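Local coordinates for hemolysin-like protein containing CBS domains (PDB 3OCO) that is of unknown function but carries a pair of CBS domains, the portion present here, within a longer, probably membrane-bound protein whose family is thought to bind flavin adenine dinucleotide, at residues S33-E39 with F56-N62; G69-D75 with I91-I95. All coordinates share one frame; numbering follows the deposited sequence. Where two conformers were deposited one is given.

Interaction 1 of 2, residues S33-E39 with F56-N62; sequences SVVDVDE and FPVTADN
V35 and D36 pair in parallel with V58 and T59, as three backbone hydrogen bonds establish: V35 N gives to P57 O at 2.9 Å, T59 N to V35 O at 2.8 Å and V37 N to T59 O at 3.0 Å. V58 CA adds a CA-H...O contact to V35 O, so that carbonyl is approached by two neighbouring residues.

Polar side-chain contacts gather at D36. With CG anti to the backbone N (chi1 -174°), its carboxylate reaches across to the turn at D61 and N62, where N62 N donates to OD1 of D36 at 2.9 Å from well above the carboxylate plane. The N62 amide stacks on the carboxylate, the two planes 19° apart. T59 OG1 lies 3.1 Å from D36 OD1, a possible further bond. D36 OD2 accepts from D38 N, closing an Asx turn, and water 1 donates to it.

Apolar packing occurs in two places. V35 CG2 meets V58 CG2 at 3.8 Å, in one of two deposited V58 conformers, on the side where V35 and F56 also touch L47 of helix 41-51. Beside D36, V34 CG2 presses on T59 CG2 at 3.4 Å, tighter than usual.

An aromatic edge contact stands apart: S33 O lies near the F56 ring plane, closest to CD1.

Parallel pairing of strands joined through helix 41-51 is the signature of a beta-alpha-beta unit, here within the first CBS domain.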
ATOM      1  N   SER A  33      -7.611  13.276  -4.928  1.00 36.00           N
ATOM      2  CA  SER A  33      -9.002  12.852  -5.086  1.00 40.57           C
ATOM      3  C   SER A  33      -9.608  12.648  -3.707  1.00 45.35           C
ATOM      4  O   SER A  33      -9.082  11.877  -2.894  1.00 49.35           O
ATOM      5  CB  SER A  33      -9.105  11.540  -5.867  1.00 39.22           C
ATOM      6  OG  SER A  33      -8.617  11.683  -7.187  1.00 44.23           O
ATOM      7  N   VAL A  34     -10.718  13.332  -3.446  1.00 37.27           N
ATOM      8  CA  VAL A  34     -11.364  13.242  -2.147  1.00 29.55           C
ATOM      9  C   VAL A  34     -12.788  12.699  -2.240  1.00 23.64           C
ATOM     10  O   VAL A  34     -13.378  12.646  -3.317  1.00 28.38           O
ATOM     11  CB  VAL A  34     -11.379  14.618  -1.449  1.00 36.29           C
ATOM     12  CG1 VAL A  34      -9.965  15.192  -1.404  1.00 31.01           C
ATOM     13  CG2 VAL A  34     -12.319  15.571  -2.165  1.00 26.93           C
ATOM     14  N   VAL A  35     -13.311  12.246  -1.107  1.00 22.21           N
ATOM     15  CA  VAL A  35     -14.742  11.996  -0.970  1.00 30.96           C
ATOM     16  C   VAL A  35     -15.290  12.842   0.184  1.00 23.88           C
ATOM     17  O   VAL A  35     -14.550  13.235   1.083  1.00 34.03           O
ATOM     18  CB  VAL A  35     -15.042  10.516  -0.684  1.00 30.12           C
ATOM     19  CG1 VAL A  35     -14.663   9.671  -1.872  1.00 38.00           C
ATOM     20  CG2 VAL A  35     -14.293  10.070   0.552  1.00 20.73           C
ATOM     21  N   ASP A  36     -16.586  13.091   0.168  1.00 21.96           N
ATOM     22  CA  ASP A  36     -17.214  13.965   1.156  1.00 36.56           C
ATOM     23  C   ASP A  36     -17.875  13.174   2.294  1.00 34.46           C
ATOM     24  O   ASP A  36     -18.400  12.081   2.075  1.00 25.40           O
ATOM     25  CB  ASP A  36     -18.245  14.873   0.473  1.00 38.55           C
ATOM     26  CG  ASP A  36     -18.831  15.908   1.422  1.00 38.62           C
ATOM     27  OD1 ASP A  36     -18.043  16.720   1.949  1.00 37.03           O
ATOM     28  OD2 ASP A  36     -20.068  15.905   1.644  1.00 33.98           O
ATOM     29  N   VAL A  37     -17.858  13.739   3.500  1.00 23.32           N
ATOM     30  CA  VAL A  37     -18.414  13.068   4.673  1.00 23.67           C
ATOM     31  C   VAL A  37     -19.893  12.681   4.486  1.00 26.77           C
ATOM     32  O   VAL A  37     -20.403  11.790   5.165  1.00 31.30           O
ATOM     33  CB  VAL A  37     -18.257  13.935   5.936  1.00 36.91           C
ATOM     34  CG1 VAL A  37     -19.045  15.252   5.799  1.00 39.20           C
ATOM     35  CG2 VAL A  37     -18.696  13.171   7.162  1.00 42.43           C
ATOM     36  N   ASP A  38     -20.573  13.339   3.552  1.00 25.64           N
ATOM     37  CA  ASP A  38     -21.992  13.080   3.321  1.00 33.78           C
ATOM     38  C   ASP A  38     -22.274  12.287   2.049  1.00 35.16           C
ATOM     39  O   ASP A  38     -23.431  12.111   1.660  1.00 33.02           O
ATOM     40  CB  ASP A  38     -22.769  14.386   3.274  1.00 40.00           C
ATOM     41  CG  ASP A  38     -23.241  14.831   4.643  1.00 52.71           C
ATOM     42  OD1 ASP A  38     -22.868  14.196   5.656  1.00 47.59           O
ATOM     43  OD2 ASP A  38     -23.993  15.824   4.696  1.00 63.47           O
ATOM     44  N   GLU A  39     -21.226  11.831   1.380  1.00 36.50           N
ATOM     45  CA  GLU A  39     -21.433  10.917   0.268  1.00 32.24           C
ATOM     46  C   GLU A  39     -21.690   9.534   0.831  1.00 30.85           C
ATOM     47  O   GLU A  39     -21.337   9.243   1.977  1.00 31.78           O
ATOM     48  CB  GLU A  39     -20.255  10.933  -0.697  1.00 40.39           C
ATOM     49  CG  GLU A  39     -20.625  11.536  -2.045  1.00 54.63           C
ATOM     50  CD  GLU A  39     -19.629  12.579  -2.518  1.00 66.73           C
ATOM     51  OE1 GLU A  39     -18.411  12.403  -2.283  1.00 62.75           O
ATOM     52  OE2 GLU A  39     -20.068  13.578  -3.131  1.00 74.00           O
ATOM     53  N   PHE A  56      -8.759   7.592   0.500  1.00 26.67           N
ATOM     54  CA  PHE A  56      -9.296   8.875   0.061  1.00 29.01           C
ATOM     55  C   PHE A  56      -9.510   9.799   1.238  1.00 32.06           C
ATOM     56  O   PHE A  56     -10.270   9.483   2.156  1.00 27.56           O
ATOM     57  CB  PHE A  56     -10.641   8.690  -0.633  1.00 30.61           C
ATOM     58  CG  PHE A  56     -10.544   8.075  -1.993  1.00 39.42           C
ATOM     59  CD1 PHE A  56     -10.302   8.864  -3.108  1.00 46.50           C
ATOM     60  CD2 PHE A  56     -10.708   6.710  -2.165  1.00 46.22           C
ATOM     61  CE1 PHE A  56     -10.215   8.294  -4.376  1.00 47.05           C
ATOM     62  CE2 PHE A  56     -10.623   6.135  -3.426  1.00 44.75           C
ATOM     63  CZ  PHE A  56     -10.379   6.933  -4.535  1.00 43.25           C
ATOM     64  N   PRO A  57      -8.845  10.955   1.208  1.00 40.09           N
ATOM     65  CA  PRO A  57      -9.157  12.047   2.129  1.00 33.63           C
ATOM     66  C   PRO A  57     -10.647  12.352   2.078  1.00 25.53           C
ATOM     67  O   PRO A  57     -11.244  12.399   0.978  1.00 22.61           O
ATOM     68  CB  PRO A  57      -8.380  13.218   1.541  1.00 38.09           C
ATOM     69  CG  PRO A  57      -7.288  12.588   0.745  1.00 37.36           C
ATOM     70  CD  PRO A  57      -7.885  11.360   0.169  1.00 35.29           C
ATOM     71  N   VAL A  58     -11.252  12.485   3.256  1.00 17.58           N
ATOM     72  CA  VAL A  58     -12.653  12.857   3.391  0.60 22.35           C
ATOM     73  C   VAL A  58     -12.782  14.362   3.707  1.00 31.82           C
ATOM     74  O   VAL A  58     -12.202  14.829   4.677  1.00 33.40           O
ATOM     75  CB  VAL A  58     -13.323  12.042   4.517  0.60 23.92           C
ATOM     76  CG1 VAL A  58     -14.720  12.570   4.811  0.60 27.73           C
ATOM     77  CG2 VAL A  58     -13.362  10.552   4.158  0.60 21.07           C
ATOM     78  N   THR A  59     -13.530  15.110   2.891  1.00 29.96           N
ATOM     79  CA  THR A  59     -13.734  16.540   3.116  1.00 35.37           C
ATOM     80  C   THR A  59     -15.004  16.811   3.911  1.00 38.16           C
ATOM     81  O   THR A  59     -15.967  16.047   3.853  1.00 48.69           O
ATOM     82  CB  THR A  59     -13.837  17.338   1.788  1.00 29.02           C
ATOM     83  OG1 THR A  59     -15.030  16.979   1.085  1.00 30.84           O
ATOM     84  CG2 THR A  59     -12.658  17.072   0.895  1.00 30.40           C
ATOM     85  N   ALA A  60     -14.998  17.894   4.670  1.00 39.26           N
ATOM     86  CA  ALA A  60     -16.241  18.440   5.215  1.00 43.99           C
ATOM     87  C   ALA A  60     -16.782  19.472   4.237  1.00 39.09           C
ATOM     88  O   ALA A  60     -16.013  20.204   3.612  1.00 38.29           O
ATOM     89  CB  ALA A  60     -16.001  19.084   6.585  1.00 41.33           C
ATOM     90  N   ASP A  61     -18.099  19.519   4.079  1.00 37.16           N
ATOM     91  CA  ASP A  61     -18.716  20.598   3.314  1.00 40.47           C
ATOM     92  C   ASP A  61     -18.231  20.645   1.864  1.00 41.62           C
ATOM     93  O   ASP A  61     -18.291  21.687   1.216  1.00 41.97           O
ATOM     94  CB  ASP A  61     -18.449  21.948   4.001  1.00 53.10           C
ATOM     95  CG  ASP A  61     -19.125  22.061   5.377  1.00 61.89           C
ATOM     96  OD1 ASP A  61     -20.318  21.699   5.493  1.00 66.21           O
ATOM     97  OD2 ASP A  61     -18.470  22.520   6.341  1.00 57.29           O
ATOM     98  N   ASN A  62     -17.741  19.510   1.369  1.00 47.47           N
ATOM     99  CA  ASN A  62     -17.220  19.412   0.007  1.00 41.00           C
ATOM    100  C   ASN A  62     -16.057  20.360  -0.252  1.00 38.80           C
ATOM    101  O   ASN A  62     -15.799  20.754  -1.390  1.00 42.06           O
ATOM    102  CB  ASN A  62     -18.334  19.653  -1.014  1.00 43.85           C
ATOM    103  CG  ASN A  62     -19.129  18.398  -1.307  1.00 54.74           C
ATOM    104  OD1 ASN A  62     -18.589  17.404  -1.815  1.00 56.67           O
ATOM    105  ND2 ASN A  62     -20.417  18.432  -0.987  1.00 51.16           N
TER
HETATM  106  O   HOH W   1     -21.882  15.495  -0.029  1.00 39.92           O
HETATM  107  O   HOH W   2     -21.104  17.951   4.016  1.00 58.45           O

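Interaction 2 of 2, residues G69-D75 with I91-I95; sequences GYAYNYD and IMRDI
Y70 and R93 form a single antiparallel bridge, a hydrogen-bonded pair. Y70 N donates to R93 O at 2.8 Å and R93 N returns a bond to Y70 O at 2.9 Å, both nearly straight. M92 CA adds a longer CA-H...O contact to Y70 O.

The same two residues also meet through their side chains. R93 CG sits over one face of the Y70 ring in a CH-pi contact, 3.7 Å from the centroid and displaced toward the rim. Bends at chi2 and chi3 then carry the guanidinium past the phenol, its plane 72° from that of the ring. At the ring edge lies D94 O, in plane.

This bridge lays the loop that follows helix 73-83 along strand 66-72, so that a segment of the second CBS sequence range lies against a strand of the first, consistent with the join of a tandem CBS pair.

Charge and water pairing lie near the start of helix 73-83, where Y72 is the N-cap residue. R93 NH2 makes a salt bridge to D75 OD2 at 2.7 Å, the carboxylate and guanidinium planes 46° apart, while D75 OD1 pairs with R78. Water 3 donates to D75 OD2 at 2.6 Å and to I91 O, and accepts from Y72 N, tying strand end, helix and loop through one molecule. Y72 CD2 lies over one face of the R93 guanidinium, 4.3 Å from R93 NH1; the Y72 hydroxyl bonds to Q52 of the second subunit.

Apolar contacts occupy both ends. I91 CD1 touches D75 CB at 4.0 Å and, more loosely, A71 CB; I95 CG1 packs on G69 CA, and its CG2 branch reaches Y70 CD2 at 3.9 Å.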
ATOM      1  N   GLY A  69     -10.613  13.482   7.734  1.00 35.38           N
ATOM      2  CA  GLY A  69     -10.116  12.122   7.911  1.00 33.86           C
ATOM      3  C   GLY A  69      -9.890  11.405   6.587  1.00 32.39           C
ATOM      4  O   GLY A  69      -9.806  12.060   5.545  1.00 26.86           O
ATOM      5  N   TYR A  70      -9.800  10.072   6.605  1.00 32.90           N
ATOM      6  CA  TYR A  70      -9.713   9.332   5.344  1.00 23.01           C
ATOM      7  C   TYR A  70     -10.641   8.152   5.312  1.00 23.17           C
ATOM      8  O   TYR A  70     -11.034   7.644   6.369  1.00 22.12           O
ATOM      9  CB  TYR A  70      -8.285   8.880   5.039  1.00 21.67           C
ATOM     10  CG  TYR A  70      -7.839   7.635   5.779  1.00 31.39           C
ATOM     11  CD1 TYR A  70      -7.813   6.385   5.148  1.00 31.90           C
ATOM     12  CD2 TYR A  70      -7.424   7.708   7.098  1.00 32.46           C
ATOM     13  CE1 TYR A  70      -7.392   5.240   5.833  1.00 22.54           C
ATOM     14  CE2 TYR A  70      -7.003   6.582   7.787  1.00 35.34           C
ATOM     15  CZ  TYR A  70      -6.990   5.350   7.155  1.00 34.33           C
ATOM     16  OH  TYR A  70      -6.566   4.250   7.871  1.00 42.12           O
ATOM     17  N   ALA A  71     -10.997   7.738   4.089  1.00 21.46           N
ATOM     18  CA  ALA A  71     -11.727   6.481   3.859  1.00 29.22           C
ATOM     19  C   ALA A  71     -10.861   5.405   3.168  1.00 32.66           C
ATOM     20  O   ALA A  71     -10.195   5.660   2.161  1.00 28.21           O
ATOM     21  CB  ALA A  71     -12.993   6.728   3.071  1.00 24.48           C
ATOM     22  N   TYR A  72     -10.901   4.202   3.726  1.00 32.21           N
ATOM     23  CA  TYR A  72     -10.042   3.089   3.329  1.00 34.73           C
ATOM     24  C   TYR A  72     -10.772   2.161   2.340  1.00 31.23           C
ATOM     25  O   TYR A  72     -11.893   1.733   2.608  1.00 32.65           O
ATOM     26  CB  TYR A  72      -9.631   2.360   4.617  1.00 35.07           C
ATOM     27  CG  TYR A  72      -8.684   1.173   4.501  1.00 26.59           C
ATOM     28  CD1 TYR A  72      -7.741   1.076   3.483  1.00 29.74           C
ATOM     29  CD2 TYR A  72      -8.707   0.178   5.466  1.00 25.27           C
ATOM     30  CE1 TYR A  72      -6.865  -0.030   3.407  1.00 26.55           C
ATOM     31  CE2 TYR A  72      -7.845  -0.900   5.419  1.00 32.53           C
ATOM     32  CZ  TYR A  72      -6.930  -1.009   4.391  1.00 37.66           C
ATOM     33  OH  TYR A  72      -6.091  -2.108   4.374  1.00 45.94           O
ATOM     34  N   ASN A  73     -10.160   1.877   1.188  1.00 28.68           N
ATOM     35  CA  ASN A  73     -10.811   1.015   0.175  1.00 23.83           C
ATOM     36  C   ASN A  73     -11.434  -0.270   0.743  1.00 27.38           C
ATOM     37  O   ASN A  73     -12.607  -0.568   0.479  1.00 25.39           O
ATOM     38  CB  ASN A  73      -9.915   0.730  -1.054  1.00 19.93           C
ATOM     39  CG  ASN A  73      -8.580   0.005  -0.711  1.00 31.68           C
ATOM     40  OD1 ASN A  73      -8.299  -0.363   0.433  1.00 23.05           O
ATOM     41  ND2 ASN A  73      -7.765  -0.193  -1.732  1.00 37.33           N
ATOM     42  N   TYR A  74     -10.663  -1.002   1.549  1.00 17.96           N
ATOM     43  CA  TYR A  74     -11.184  -2.177   2.263  1.00 27.42           C
ATOM     44  C   TYR A  74     -12.516  -1.912   2.960  1.00 35.02           C
ATOM     45  O   TYR A  74     -13.446  -2.728   2.874  1.00 32.53           O
ATOM     46  CB  TYR A  74     -10.182  -2.663   3.303  1.00 22.21           C
ATOM     47  CG  TYR A  74     -10.655  -3.839   4.139  1.00 29.94           C
ATOM     48  CD1 TYR A  74     -10.696  -5.124   3.615  1.00 23.61           C
ATOM     49  CD2 TYR A  74     -11.014  -3.666   5.465  1.00 36.34           C
ATOM     50  CE1 TYR A  74     -11.107  -6.194   4.390  1.00 32.61           C
ATOM     51  CE2 TYR A  74     -11.424  -4.725   6.245  1.00 40.19           C
ATOM     52  CZ  TYR A  74     -11.471  -5.991   5.706  1.00 43.07           C
ATOM     53  OH  TYR A  74     -11.880  -7.048   6.497  1.00 39.76           O
ATOM     54  N   ASP A  75     -12.596  -0.775   3.653  1.00 28.09           N
ATOM     55  CA  ASP A  75     -13.781  -0.414   4.441  1.00 23.39           C
ATOM     56  C   ASP A  75     -14.976  -0.158   3.544  1.00 21.34           C
ATOM     57  O   ASP A  75     -16.096  -0.569   3.852  1.00 23.89           O
ATOM     58  CB  ASP A  75     -13.509   0.842   5.281  1.00 26.77           C
ATOM     59  CG  ASP A  75     -12.646   0.567   6.502  1.00 32.33           C
ATOM     60  OD1 ASP A  75     -12.651  -0.582   7.001  1.00 35.23           O
ATOM     61  OD2 ASP A  75     -11.971   1.513   6.972  1.00 41.64           O
ATOM     62  N   ILE A  91     -17.680   5.112   8.142  1.00 23.27           N
ATOM     63  CA  ILE A  91     -16.399   4.390   8.041  1.00 30.27           C
ATOM     64  C   ILE A  91     -15.112   5.236   8.231  1.00 44.37           C
ATOM     65  O   ILE A  91     -14.050   4.705   8.529  1.00 41.41           O
ATOM     66  CB  ILE A  91     -16.278   3.595   6.710  1.00 25.72           C
ATOM     67  CG1 ILE A  91     -16.282   4.529   5.498  1.00 22.84           C
ATOM     68  CG2 ILE A  91     -17.380   2.536   6.590  1.00 22.26           C
ATOM     69  CD1 ILE A  91     -16.005   3.795   4.198  1.00 33.93           C
HETATM   70  N   MSE A  92     -15.211   6.547   8.049  1.00 45.79           N
HETATM   71  CA  MSE A  92     -14.057   7.450   8.129  1.00 31.93           C
HETATM   72  C   MSE A  92     -13.129   7.205   9.325  1.00 26.58           C
HETATM   73  O   MSE A  92     -13.591   6.956  10.438  1.00 34.63           O
HETATM   74  CB  MSE A  92     -14.596   8.874   8.179  1.00 32.95           C
HETATM   75  CG  MSE A  92     -13.585   9.989   8.226  1.00 43.07           C
HETATM   76 SE   MSE A  92     -14.578  11.688   8.396  0.78 45.24          SE
HETATM   77  CE  MSE A  92     -14.845  11.661  10.329  1.00 45.76           C
ATOM     78  N   ARG A  93     -11.819   7.294   9.110  1.00 23.17           N
ATOM     79  CA  ARG A  93     -10.868   7.176  10.218  1.00 29.15           C
ATOM     80  C   ARG A  93      -9.894   8.345  10.238  1.00 32.26           C
ATOM     81  O   ARG A  93      -9.784   9.065   9.251  1.00 27.80           O
ATOM     82  CB  ARG A  93     -10.118   5.831  10.192  1.00 41.34           C
ATOM     83  CG  ARG A  93      -9.993   5.198   8.830  1.00 45.02           C
ATOM     84  CD  ARG A  93     -10.536   3.777   8.818  1.00 51.86           C
ATOM     85  NE  ARG A  93      -9.526   2.782   9.154  1.00 54.39           N
ATOM     86  CZ  ARG A  93      -9.797   1.519   9.466  1.00 60.26           C
ATOM     87  NH1 ARG A  93      -8.817   0.681   9.767  1.00 62.39           N
ATOM     88  NH2 ARG A  93     -11.051   1.095   9.489  1.00 65.40           N
ATOM     89  N   ASP A  94      -9.197   8.511  11.364  1.00 42.86           N
ATOM     90  CA  ASP A  94      -8.419   9.725  11.679  1.00 51.51           C
ATOM     91  C   ASP A  94      -7.206   9.992  10.804  1.00 44.62           C
ATOM     92  O   ASP A  94      -6.610   9.082  10.247  1.00 43.77           O
ATOM     93  CB  ASP A  94      -7.915   9.684  13.124  1.00 55.32           C
ATOM     94  CG  ASP A  94      -9.029   9.711  14.129  1.00 65.51           C
ATOM     95  OD1 ASP A  94     -10.173  10.005  13.729  1.00 67.10           O
ATOM     96  OD2 ASP A  94      -8.753   9.447  15.321  1.00 69.00           O
ATOM     97  N   ILE A  95      -6.822  11.257  10.720  1.00 38.94           N
ATOM     98  CA  ILE A  95      -5.556  11.603  10.104  1.00 36.49           C
ATOM     99  C   ILE A  95      -4.740  12.408  11.070  1.00 43.48           C
ATOM    100  O   ILE A  95      -5.181  12.686  12.186  1.00 52.92           O
ATOM    101  CB  ILE A  95      -5.740  12.369   8.797  1.00 38.66           C
ATOM    102  CG1 ILE A  95      -6.744  13.517   8.964  1.00 46.17           C
ATOM    103  CG2 ILE A  95      -6.220  11.412   7.721  1.00 29.88           C
ATOM    104  CD1 ILE A  95      -6.127  14.874   9.319  1.00 46.66           C
TER
HETATM  105  O   HOH W   3     -12.297   3.944   6.167  1.00 30.19           O

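In the fold
Interactions 1 and 2 have centres about 10 Å apart and share one sheet, in which strand 55-60 lies between 35-36 and 66-72. The first contact pairs 55-60 with its parallel neighbour; the second adds the 91-95 loop to its antiparallel neighbour. Direct evidence of the coupling comes from two probable hydrogen bonds, F56 O to A71 N and V58 N to G69 O, both 2.7 Å. V58 is common ground: its side chain packs against A71 and also touches M92. Along the chain the contacts are in series: interaction 1 closes before interaction 2 opens, and of the two only interaction 2 has a segment in each CBS sequence range.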